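Side-chain contacts in RAP1B (Serratia marcescens, PDB 4AX2), which probably protects its own cell as an immunity protein against a toxin, likely an amidase, delivered by the type VI secretion system: residues 79-84 and 121-126; 34-39 and 69-74; 87-92 and 117-122. One frame throughout, in Å; residues are numbered along the deposited sequence. Where two conformers were deposited one is given.

Contact 1 of 3, residues 79-84 and 121-126; sequences DEKINV and DKLSRQ. With EDO (1,2-ethanediol), chain E.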
loop_
_atom_site.group_PDB
_atom_site.type_symbol
_atom_site.label_atom_id
_atom_site.label_comp_id
_atom_site.label_asym_id
_atom_site.label_seq_id
_atom_site.Cartn_x
_atom_site.Cartn_y
_atom_site.Cartn_z
ATOM N N ASP A 79 17.853 4.309 -6.342
ATOM C CA ASP A 79 16.990 5.476 -6.226
ATOM C C ASP A 79 16.316 5.774 -7.555
ATOM O O ASP A 79 15.096 5.775 -7.637
ATOM C CB ASP A 79 17.796 6.704 -5.794
ATOM C CG ASP A 79 16.984 7.994 -5.868
ATOM O OD1 ASP A 79 15.735 7.927 -5.729
ATOM O OD2 ASP A 79 17.603 9.065 -6.062
ATOM N N GLU A 80 17.115 6.036 -8.587
ATOM C CA GLU A 80 16.549 6.409 -9.883
ATOM C C GLU A 80 15.893 5.237 -10.589
ATOM O O GLU A 80 14.940 5.439 -11.314
ATOM C CB GLU A 80 17.565 7.108 -10.784
ATOM C CG GLU A 80 18.112 8.394 -10.199
ATOM C CD GLU A 80 17.051 9.429 -9.823
ATOM O OE1 GLU A 80 15.900 9.345 -10.309
ATOM O OE2 GLU A 80 17.396 10.356 -9.038
ATOM N N LYS A 81 16.381 4.020 -10.386
ATOM C CA LYS A 81 15.722 2.862 -10.986
ATOM C C LYS A 81 14.285 2.742 -10.446
ATOM O O LYS A 81 13.337 2.604 -11.230
ATOM C CB LYS A 81 16.528 1.576 -10.765
ATOM C CG LYS A 81 17.714 1.442 -11.715
ATOM C CD LYS A 81 18.335 0.051 -11.702
ATOM C CE LYS A 81 19.385 -0.129 -12.797
ATOM N NZ LYS A 81 18.796 -0.356 -14.157
ATOM N N ILE A 82 14.124 2.827 -9.124
ATOM C CA ILE A 82 12.781 2.858 -8.500
ATOM C C ILE A 82 11.955 4.042 -8.991
ATOM O O ILE A 82 10.794 3.905 -9.313
ATOM C CB ILE A 82 12.881 2.904 -6.961
ATOM C CG1 ILE A 82 13.331 1.543 -6.420
ATOM C CG2 ILE A 82 11.546 3.302 -6.311
ATOM C CD1 ILE A 82 12.297 0.435 -6.635
ATOM N N ASN A 83 12.578 5.218 -9.071
ATOM C CA ASN A 83 11.843 6.416 -9.427
ATOM C C ASN A 83 11.390 6.404 -10.871
ATOM O O ASN A 83 10.281 6.795 -11.155
ATOM C CB ASN A 83 12.628 7.679 -9.074
ATOM C CG ASN A 83 12.614 7.959 -7.589
ATOM O OD1 ASN A 83 12.185 7.121 -6.792
ATOM N ND2 ASN A 83 13.088 9.140 -7.204
ATOM N N VAL A 84 12.242 5.938 -11.782
ATOM C CA VAL A 84 11.814 5.759 -13.173
ATOM C C VAL A 84 10.588 4.799 -13.254
ATOM O O VAL A 84 9.616 5.085 -13.954
ATOM C CB VAL A 84 12.964 5.267 -14.067
ATOM C CG1 VAL A 84 12.432 4.811 -15.415
ATOM C CG2 VAL A 84 14.023 6.371 -14.274
ATOM N N ASP A 121 8.232 -6.303 -8.878
ATOM C CA ASP A 121 8.669 -7.531 -8.214
ATOM C C ASP A 121 10.078 -7.943 -8.702
ATOM O O ASP A 121 10.954 -8.275 -7.897
ATOM C CB ASP A 121 7.684 -8.675 -8.394
ATOM C CG ASP A 121 8.102 -9.915 -7.625
ATOM O OD1 ASP A 121 8.190 -9.873 -6.378
ATOM O OD2 ASP A 121 8.349 -10.932 -8.277
ATOM N N LYS A 122 10.298 -7.885 -10.011
ATOM C CA LYS A 122 11.610 -8.193 -10.600
ATOM C C LYS A 122 12.678 -7.207 -10.101
ATOM O O LYS A 122 13.743 -7.612 -9.632
ATOM C CB LYS A 122 11.503 -8.151 -12.135
ATOM C CG LYS A 122 12.798 -8.452 -12.886
ATOM C CD LYS A 122 12.536 -8.717 -14.364
ATOM C CE LYS A 122 13.826 -9.027 -15.123
ATOM N NZ LYS A 122 13.596 -9.357 -16.565
ATOM N N LEU A 123 12.382 -5.915 -10.183
ATOM C CA LEU A 123 13.348 -4.877 -9.758
ATOM C C LEU A 123 13.683 -4.968 -8.276
ATOM O O LEU A 123 14.835 -4.776 -7.900
ATOM C CB LEU A 123 12.861 -3.474 -10.113
ATOM C CG LEU A 123 13.753 -2.267 -9.777
ATOM C CD1 LEU A 123 15.072 -2.321 -10.560
ATOM C CD2 LEU A 123 12.998 -0.987 -10.088
ATOM N N SER A 124 12.687 -5.290 -7.448
ATOM C CA SER A 124 12.840 -5.379 -5.994
ATOM C C SER A 124 13.890 -6.415 -5.550
ATOM O O SER A 124 14.509 -6.282 -4.483
ATOM C CB SER A 124 11.489 -5.688 -5.323
ATOM O OG SER A 124 11.067 -7.031 -5.496
ATOM N N ARG A 125 14.073 -7.441 -6.372
ATOM C CA ARG A 125 15.058 -8.475 -6.115
ATOM C C ARG A 125 16.437 -8.038 -6.593
ATOM O O ARG A 125 17.435 -8.324 -5.936
ATOM C CB ARG A 125 14.636 -9.773 -6.792
ATOM C CG ARG A 125 13.400 -10.362 -6.135
ATOM C CD ARG A 125 12.701 -11.385 -7.014
ATOM N NE ARG A 125 11.377 -11.662 -6.469
ATOM C CZ ARG A 125 11.112 -12.494 -5.465
ATOM N NH1 ARG A 125 12.085 -13.188 -4.871
ATOM N NH2 ARG A 125 9.849 -12.639 -5.056
ATOM N N GLN A 126 16.478 -7.298 -7.700
ATOM C CA GLN A 126 17.742 -6.834 -8.289
ATOM C C GLN A 126 18.482 -5.803 -7.437
ATOM O O GLN A 126 19.714 -5.746 -7.471
ATOM C CB GLN A 126 17.483 -6.237 -9.677
ATOM C CG GLN A 126 16.900 -7.235 -10.663
ATOM C CD GLN A 126 16.587 -6.619 -12.009
ATOM O OE1 GLN A 126 16.158 -5.467 -12.088
ATOM N NE2 GLN A 126 16.787 -7.394 -13.078
HETATM C C1 EDO E . 10.687 -16.561 -4.156
HETATM O O1 EDO E . 12.062 -16.182 -4.101
HETATM C C2 EDO E . 10.115 -16.499 -2.743
HETATM O O2 EDO E . 9.385 -15.285 -2.608
#

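Contact 2 of 3, residues 34-39 and 69-74; sequences HQVVKE and EWMPFD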
loop_
_atom_site.group_PDB
_atom_site.type_symbol
_atom_site.label_atom_id
_atom_site.label_comp_id
_atom_site.label_asym_id
_atom_site.label_seq_id
_atom_site.Cartn_x
_atom_site.Cartn_y
_atom_site.Cartn_z
ATOM N N HIS A 34 13.215 -8.028 -0.574
ATOM C CA HIS A 34 12.552 -7.611 -1.802
ATOM C C HIS A 34 11.226 -6.940 -1.498
ATOM O O HIS A 34 10.869 -5.960 -2.140
ATOM C CB HIS A 34 12.391 -8.762 -2.817
ATOM C CG HIS A 34 11.572 -9.945 -2.322
ATOM N ND1 HIS A 34 10.224 -9.992 -2.423
ATOM C CD2 HIS A 34 11.961 -11.159 -1.775
ATOM C CE1 HIS A 34 9.773 -11.158 -1.942
ATOM N NE2 HIS A 34 10.840 -11.884 -1.555
ATOM N N GLN A 35 10.519 -7.416 -0.474
ATOM C CA GLN A 35 9.294 -6.755 -0.038
ATOM C C GLN A 35 9.522 -5.358 0.525
ATOM O O GLN A 35 8.730 -4.456 0.271
ATOM C CB GLN A 35 8.533 -7.615 0.971
ATOM C CG GLN A 35 7.157 -7.061 1.318
ATOM C CD GLN A 35 6.184 -7.061 0.137
ATOM O OE1 GLN A 35 6.064 -8.052 -0.576
ATOM N NE2 GLN A 35 5.482 -5.941 -0.064
ATOM N N VAL A 36 10.610 -5.163 1.274
ATOM C CA VAL A 36 10.929 -3.833 1.801
ATOM C C VAL A 36 11.099 -2.815 0.690
ATOM O O VAL A 36 10.661 -1.674 0.823
ATOM C CB VAL A 36 12.188 -3.836 2.677
ATOM C CG1 VAL A 36 12.439 -2.439 3.255
ATOM C CG2 VAL A 36 12.057 -4.887 3.778
ATOM N N VAL A 37 11.721 -3.224 -0.410
ATOM C CA VAL A 37 11.877 -2.362 -1.566
ATOM C C VAL A 37 10.497 -1.944 -2.084
ATOM O O VAL A 37 10.302 -0.791 -2.460
ATOM C CB VAL A 37 12.668 -3.053 -2.682
ATOM C CG1 VAL A 37 12.676 -2.179 -3.929
ATOM C CG2 VAL A 37 14.097 -3.387 -2.216
ATOM N N LYS A 38 9.565 -2.887 -2.124
ATOM C CA LYS A 38 8.185 -2.574 -2.596
ATOM C C LYS A 38 7.486 -1.590 -1.665
ATOM O O LYS A 38 6.778 -0.714 -2.127
ATOM C CB LYS A 38 7.342 -3.828 -2.796
ATOM C CG LYS A 38 7.928 -4.785 -3.821
ATOM C CD LYS A 38 6.871 -5.539 -4.619
ATOM C CE LYS A 38 6.019 -6.489 -3.774
ATOM N NZ LYS A 38 4.850 -7.088 -4.525
ATOM N N GLU A 39 7.710 -1.723 -0.351
ATOM C CA GLU A 39 7.154 -0.771 0.610
ATOM C C GLU A 39 7.707 0.623 0.342
ATOM O O GLU A 39 6.974 1.616 0.428
ATOM C CB GLU A 39 7.480 -1.144 2.056
ATOM C CG GLU A 39 7.109 -2.559 2.468
ATOM C CD GLU A 39 5.634 -2.862 2.330
ATOM O OE1 GLU A 39 4.865 -2.336 3.160
ATOM O OE2 GLU A 39 5.273 -3.675 1.458
ATOM N N GLU A 69 16.953 2.000 5.769
ATOM C CA GLU A 69 17.746 1.596 6.937
ATOM C C GLU A 69 17.635 0.080 7.185
ATOM O O GLU A 69 18.532 -0.502 7.778
ATOM C CB GLU A 69 17.333 2.392 8.192
ATOM C CG GLU A 69 18.180 2.089 9.425
ATOM C CD GLU A 69 18.023 3.076 10.582
ATOM O OE1 GLU A 69 17.070 3.882 10.578
ATOM O OE2 GLU A 69 18.860 3.034 11.521
ATOM N N TRP A 70 16.570 -0.558 6.694
ATOM C CA TRP A 70 16.257 -1.935 7.088
ATOM C C TRP A 70 16.512 -2.946 6.009
ATOM O O TRP A 70 16.032 -4.080 6.094
ATOM C CB TRP A 70 14.818 -2.009 7.613
ATOM C CG TRP A 70 14.592 -0.877 8.577
ATOM C CD1 TRP A 70 13.765 0.237 8.422
ATOM C CD2 TRP A 70 15.305 -0.660 9.835
ATOM N NE1 TRP A 70 13.876 1.074 9.504
ATOM C CE2 TRP A 70 14.802 0.597 10.383
ATOM C CE3 TRP A 70 16.260 -1.374 10.550
ATOM C CZ2 TRP A 70 15.249 1.094 11.594
ATOM C CZ3 TRP A 70 16.715 -0.857 11.773
ATOM C CH2 TRP A 70 16.220 0.350 12.278
ATOM N N MET A 71 17.285 -2.551 5.003
ATOM C CA MET A 71 17.680 -3.449 3.920
ATOM C C MET A 71 19.008 -3.051 3.292
ATOM O O MET A 71 19.337 -1.866 3.228
ATOM C CB MET A 71 16.601 -3.434 2.825
ATOM C CG MET A 71 16.225 -2.033 2.361
ATOM S SD MET A 71 15.241 -2.151 0.851
ATOM C CE MET A 71 14.759 -0.421 0.675
ATOM N N PRO A 72 19.766 -4.039 2.772
ATOM C CA PRO A 72 21.025 -3.739 2.089
ATOM C C PRO A 72 20.753 -3.277 0.641
ATOM O O PRO A 72 21.048 -3.979 -0.327
ATOM C CB PRO A 72 21.779 -5.066 2.162
ATOM C CG PRO A 72 20.712 -6.092 2.125
ATOM C CD PRO A 72 19.511 -5.484 2.835
ATOM N N PHE A 73 20.163 -2.091 0.548
ATOM C CA PHE A 73 19.629 -1.517 -0.683
ATOM C C PHE A 73 20.752 -0.876 -1.490
ATOM O O PHE A 73 21.689 -0.288 -0.926
ATOM C CB PHE A 73 18.613 -0.445 -0.282
ATOM C CG PHE A 73 17.882 0.191 -1.424
ATOM C CD1 PHE A 73 17.111 -0.571 -2.293
ATOM C CD2 PHE A 73 17.923 1.565 -1.599
ATOM C CE1 PHE A 73 16.399 0.028 -3.318
ATOM C CE2 PHE A 73 17.230 2.175 -2.639
ATOM C CZ PHE A 73 16.477 1.403 -3.511
ATOM N N ASP A 74 20.651 -0.942 -2.808
ATOM C CA ASP A 74 21.685 -0.344 -3.662
ATOM C C ASP A 74 21.252 1.102 -3.960
ATOM O O ASP A 74 20.514 1.365 -4.902
ATOM C CB ASP A 74 21.873 -1.230 -4.906
ATOM C CG ASP A 74 22.306 -2.686 -4.543
ATOM O OD1 ASP A 74 22.729 -2.940 -3.383
ATOM O OD2 ASP A 74 22.220 -3.581 -5.418
#

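Contact 3 of 3, residues 87-92 and 117-122; sequences DKYKSR and SPELDK. With EDO (1,2-ethanediol), chain G.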
loop_
_atom_site.group_PDB
_atom_site.type_symbol
_atom_site.label_atom_id
_atom_site.label_comp_id
_atom_site.label_asym_id
_atom_site.label_seq_id
_atom_site.Cartn_x
_atom_site.Cartn_y
_atom_site.Cartn_z
ATOM N N ASP A 87 7.500 6.463 -12.117
ATOM C CA ASP A 87 7.069 7.395 -13.139
ATOM C C ASP A 87 6.286 6.712 -14.260
ATOM O O ASP A 87 5.442 7.339 -14.873
ATOM C CB ASP A 87 8.264 8.184 -13.708
ATOM C CG ASP A 87 8.814 9.197 -12.725
ATOM O OD1 ASP A 87 8.100 9.507 -11.742
ATOM O OD2 ASP A 87 9.957 9.694 -12.937
ATOM N N LYS A 88 6.550 5.433 -14.497
ATOM C CA LYS A 88 5.824 4.671 -15.522
ATOM C C LYS A 88 4.408 4.253 -15.069
ATOM O O LYS A 88 3.584 3.866 -15.914
ATOM C CB LYS A 88 6.669 3.480 -15.991
ATOM C CG LYS A 88 7.944 3.930 -16.711
ATOM C CD LYS A 88 8.791 2.757 -17.202
ATOM C CE LYS A 88 10.130 3.214 -17.771
ATOM N NZ LYS A 88 11.062 2.066 -17.968
ATOM N N TYR A 89 4.115 4.380 -13.766
ATOM C CA TYR A 89 2.803 3.997 -13.198
ATOM C C TYR A 89 1.937 5.157 -12.691
ATOM O O TYR A 89 0.716 5.169 -12.896
ATOM C CB TYR A 89 3.012 2.974 -12.073
ATOM C CG TYR A 89 3.294 1.604 -12.623
ATOM C CD1 TYR A 89 4.551 1.271 -13.086
ATOM C CD2 TYR A 89 2.288 0.649 -12.708
ATOM C CE1 TYR A 89 4.809 0.021 -13.638
ATOM C CE2 TYR A 89 2.537 -0.612 -13.245
ATOM C CZ TYR A 89 3.800 -0.917 -13.716
ATOM O OH TYR A 89 4.084 -2.155 -14.253
ATOM N N LYS A 90 2.565 6.145 -12.054
ATOM C CA LYS A 90 1.845 7.074 -11.179
ATOM C C LYS A 90 0.858 8.021 -11.852
ATOM O O LYS A 90 -0.100 8.460 -11.197
ATOM C CB LYS A 90 2.842 7.902 -10.363
ATOM C CG LYS A 90 3.677 8.863 -11.197
ATOM C CD LYS A 90 4.540 9.728 -10.274
ATOM C CE LYS A 90 5.272 10.822 -11.052
ATOM N NZ LYS A 90 6.233 11.617 -10.228
ATOM N N SER A 91 1.090 8.326 -13.133
ATOM C CA SER A 91 0.382 9.383 -13.873
ATOM C C SER A 91 -0.560 8.810 -14.887
ATOM O O SER A 91 -1.181 9.556 -15.647
ATOM C CB SER A 91 1.368 10.276 -14.641
ATOM O OG SER A 91 2.354 10.792 -13.794
ATOM N N ARG A 92 -0.697 7.487 -14.900
ATOM C CA ARG A 92 -1.560 6.865 -15.875
ATOM C C ARG A 92 -2.970 7.401 -15.746
ATOM O O ARG A 92 -3.454 7.730 -14.651
ATOM C CB ARG A 92 -1.538 5.341 -15.778
ATOM C CG ARG A 92 -0.185 4.707 -16.069
ATOM C CD ARG A 92 0.421 5.084 -17.419
ATOM N NE ARG A 92 -0.351 4.554 -18.545
ATOM C CZ ARG A 92 -0.234 3.321 -19.047
ATOM N NH1 ARG A 92 0.626 2.444 -18.524
ATOM N NH2 ARG A 92 -0.991 2.957 -20.079
ATOM N N SER A 117 2.977 -4.928 -9.363
ATOM C CA SER A 117 3.434 -5.210 -10.722
ATOM C C SER A 117 4.547 -6.236 -10.771
ATOM O O SER A 117 5.424 -6.277 -9.900
ATOM C CB SER A 117 3.871 -3.927 -11.467
ATOM O OG SER A 117 5.018 -3.340 -10.869
ATOM N N PRO A 118 4.534 -7.072 -11.823
ATOM C CA PRO A 118 5.665 -7.960 -12.041
ATOM C C PRO A 118 6.978 -7.169 -12.188
ATOM O O PRO A 118 8.023 -7.635 -11.775
ATOM C CB PRO A 118 5.325 -8.671 -13.366
ATOM C CG PRO A 118 3.881 -8.419 -13.628
ATOM C CD PRO A 118 3.428 -7.276 -12.781
ATOM N N GLU A 119 6.905 -5.988 -12.788
ATOM C CA GLU A 119 8.081 -5.150 -13.031
ATOM C C GLU A 119 8.760 -4.733 -11.717
ATOM O O GLU A 119 9.992 -4.819 -11.558
ATOM C CB GLU A 119 7.672 -3.901 -13.824
ATOM C CG GLU A 119 7.342 -4.156 -15.295
ATOM C CD GLU A 119 5.884 -4.520 -15.582
ATOM O OE1 GLU A 119 5.104 -4.888 -14.656
ATOM O OE2 GLU A 119 5.505 -4.448 -16.788
ATOM N N LEU A 120 7.951 -4.276 -10.765
ATOM C CA LEU A 120 8.483 -3.926 -9.455
ATOM C C LEU A 120 8.964 -5.194 -8.745
ATOM O O LEU A 120 9.997 -5.165 -8.078
ATOM C CB LEU A 120 7.461 -3.162 -8.598
ATOM C CG LEU A 120 7.946 -2.808 -7.179
ATOM C CD1 LEU A 120 9.206 -1.919 -7.208
ATOM C CD2 LEU A 120 6.810 -2.147 -6.398
ATOM N N ASP A 121 8.232 -6.303 -8.878
ATOM C CA ASP A 121 8.669 -7.531 -8.214
ATOM C C ASP A 121 10.078 -7.943 -8.702
ATOM O O ASP A 121 10.954 -8.275 -7.897
ATOM C CB ASP A 121 7.684 -8.675 -8.394
ATOM C CG ASP A 121 8.102 -9.915 -7.625
ATOM O OD1 ASP A 121 8.190 -9.873 -6.378
ATOM O OD2 ASP A 121 8.349 -10.932 -8.277
ATOM N N LYS A 122 10.298 -7.885 -10.011
ATOM C CA LYS A 122 11.610 -8.193 -10.600
ATOM C C LYS A 122 12.678 -7.207 -10.101
ATOM O O LYS A 122 13.743 -7.612 -9.632
ATOM C CB LYS A 122 11.503 -8.151 -12.135
ATOM C CG LYS A 122 12.798 -8.452 -12.886
ATOM C CD LYS A 122 12.536 -8.717 -14.364
ATOM C CE LYS A 122 13.826 -9.027 -15.123
ATOM N NZ LYS A 122 13.596 -9.357 -16.565
HETATM C C1 EDO G . 1.057 -3.407 -14.617
HETATM O O1 EDO G . 2.376 -3.457 -15.126
HETATM C C2 EDO G . 0.869 -4.553 -13.673
HETATM O O2 EDO G . -0.520 -4.779 -13.512
#

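Contact 1 of 3, residues 79-84 and 121-126
Leu123 divides its two methyls between Lys81 and Ile82, and this forked side chain carries the contact almost alone. With CG anti to the backbone N (chi1 -179°), it reaches straight off helix 118-126 toward helix 75-89. Leu123 CD2 sits 3.8 Å from Ile82 CD1 and equally far from the carbonyl oxygen of Lys81, while Leu123 CD1 rests against the aliphatic part of the lysine, 4.2 Å from Lys81 CB. Ile82 meets it obliquely with the tip of its longer branch. CG1 of Ile82 lies beside the backbone N and the chain bends again at chi2 (-67°), which swings CD1 toward the leucine.

This is sparse apolar packing between two helices of an all-helical immunity-protein fold, with the CA atoms of Ile82 and Leu123 7.9 Å apart. Ile82 is buried and also touches Val37 of helix 33-49; Lys81 lies on the exposed side.

Ser124, whose CB points away from helix 75-89, turns its hydroxyl back to its own helix and donates to Asp121 O over 2.7 Å. One turn apart, Arg125 NH2 and Asp121 OD1 form a weak salt bridge of 3.5 Å, and Arg125 NH1 bonds weakly to O1 of an ethanediol molecule.

Contact 2 of 3, residues 34-39 and 69-74
Met71 pushes its thioether against two successive valines of helix 33-49. Its SD lies 3.5 Å from Val37 CG2 and 3.7 Å from Val36 CG1, close apolar packing among three buried side chains. The chain gets there because CG stands between the backbone N and the carbonyl carbon (chi1 51°) and everything beyond runs extended, so that CG, SD and CE pass along Val36 in turn, the side chains sliding past each other in opposite directions. Val37 instead stands roughly at right angles to the methionine, its CG2 methyl placed beside the backbone N.

That same methyl also reaches Phe73, but less closely, at 4.1 Å from Phe73 CD1. Valine and phenylalanine cross at about a right angle, and the methyl approaches the ring obliquely. Met71 and Phe73 come to the helix from the same loop, the link between helices 55-67 and 75-89 of this helical fold. Pro72 between them is the centre of an inverse gamma turn, with a weak bond from Phe73 N to Met71 O. Helix 33-49 packs against this loop and, where Val37 meets Ser124, against helix 118-126.

The looser side of the contact is aromatic: Phe73 and Trp70 are both partly exposed, in contrast to the buried sulfur and valines. The indole of Trp70 leads off from helix 33-49, packs on Ile28 and meets the ring of Trp136 edge-to-face.

A separate polar flank lies along the helix. Gln35 NE2 donates to Glu39 OE2 over 2.7 Å with an N-H...acceptor angle of 161°, the acceptor lying in the amide plane. Glu39, although buried, is well supplied with partners: OE2 also bonds to Tyr115 OH, and OE1 bonds to His116 NE2 of the second subunit.

Contact 3 of 3, residues 87-92 and 117-122
The Tyr89 ring is met at its hydroxyl end: Glu119 OE1 lies at the edge, near the ring plane. An ethanediol is modelled at the same edge, but its O1 is so close to Tyr89 OH that its position, and with it a weak bond to Glu119 OE1, is doubtful. Ser117 CB approaches the ring obliquely, 3.3 Å from Tyr89 OH. The carboxylate of Glu119 is turned 75° from the ring, and the two side chains cross at about a right angle. Glu119 OE1 comes to 2.9 Å from Tyr89 OH because the glutamate chain folds at chi2 (89°).

Tyr89 lies near the end of helix 75-89, where a type I beta turn runs on from Tyr89 to Arg92, and its ring spans to the start of helix 118-126. Ser117 is the N-cap of that helix. Its OG accepts from Leu120 N over 3.1 Å at 159°, while also bonding to Leu114 O. The phenol packs on the methylene of this serine, whose hydroxyl is committed to its own backbone surroundings. Tyr89 also touches Arg113 and Leu114 of helix 107-116. Lys90, within the turn, reaches back to Asp87 OD1 in a weak salt bridge and hydrogen-bonds to Gln48 OE1.

Across the junction, then, the serine offers the phenol a carbon surface and the glutamate a carboxylate oxygen. With Glu119 exposed and Tyr89 partly so, the close approach of their oxygens places a polar pair at the outer side of the helix start, beside the capping bond made by Ser117.

The three contacts join helix 33-49, the loop 69-74, helix 75-89 and helix 118-126 in one helical fold. Contact 2 comes first along the chain; contacts 1 and 3 follow, both joining helix 75-89 to helix 118-126, with centres about 9 Å apart and Asp121 and Lys122 in common. Contact 2 lies about 10 Å from contact 1 and about 16 Å from contact 3, measured between centres. Ile82 links all three, its CD1 touching Val37 CG1 of contact 2 and Leu120 CD1 of contact 3. Segments 34-39 and 87-92 also reach the second subunit, through Glu39 and Arg92, residues that take no part in the contacts themselves.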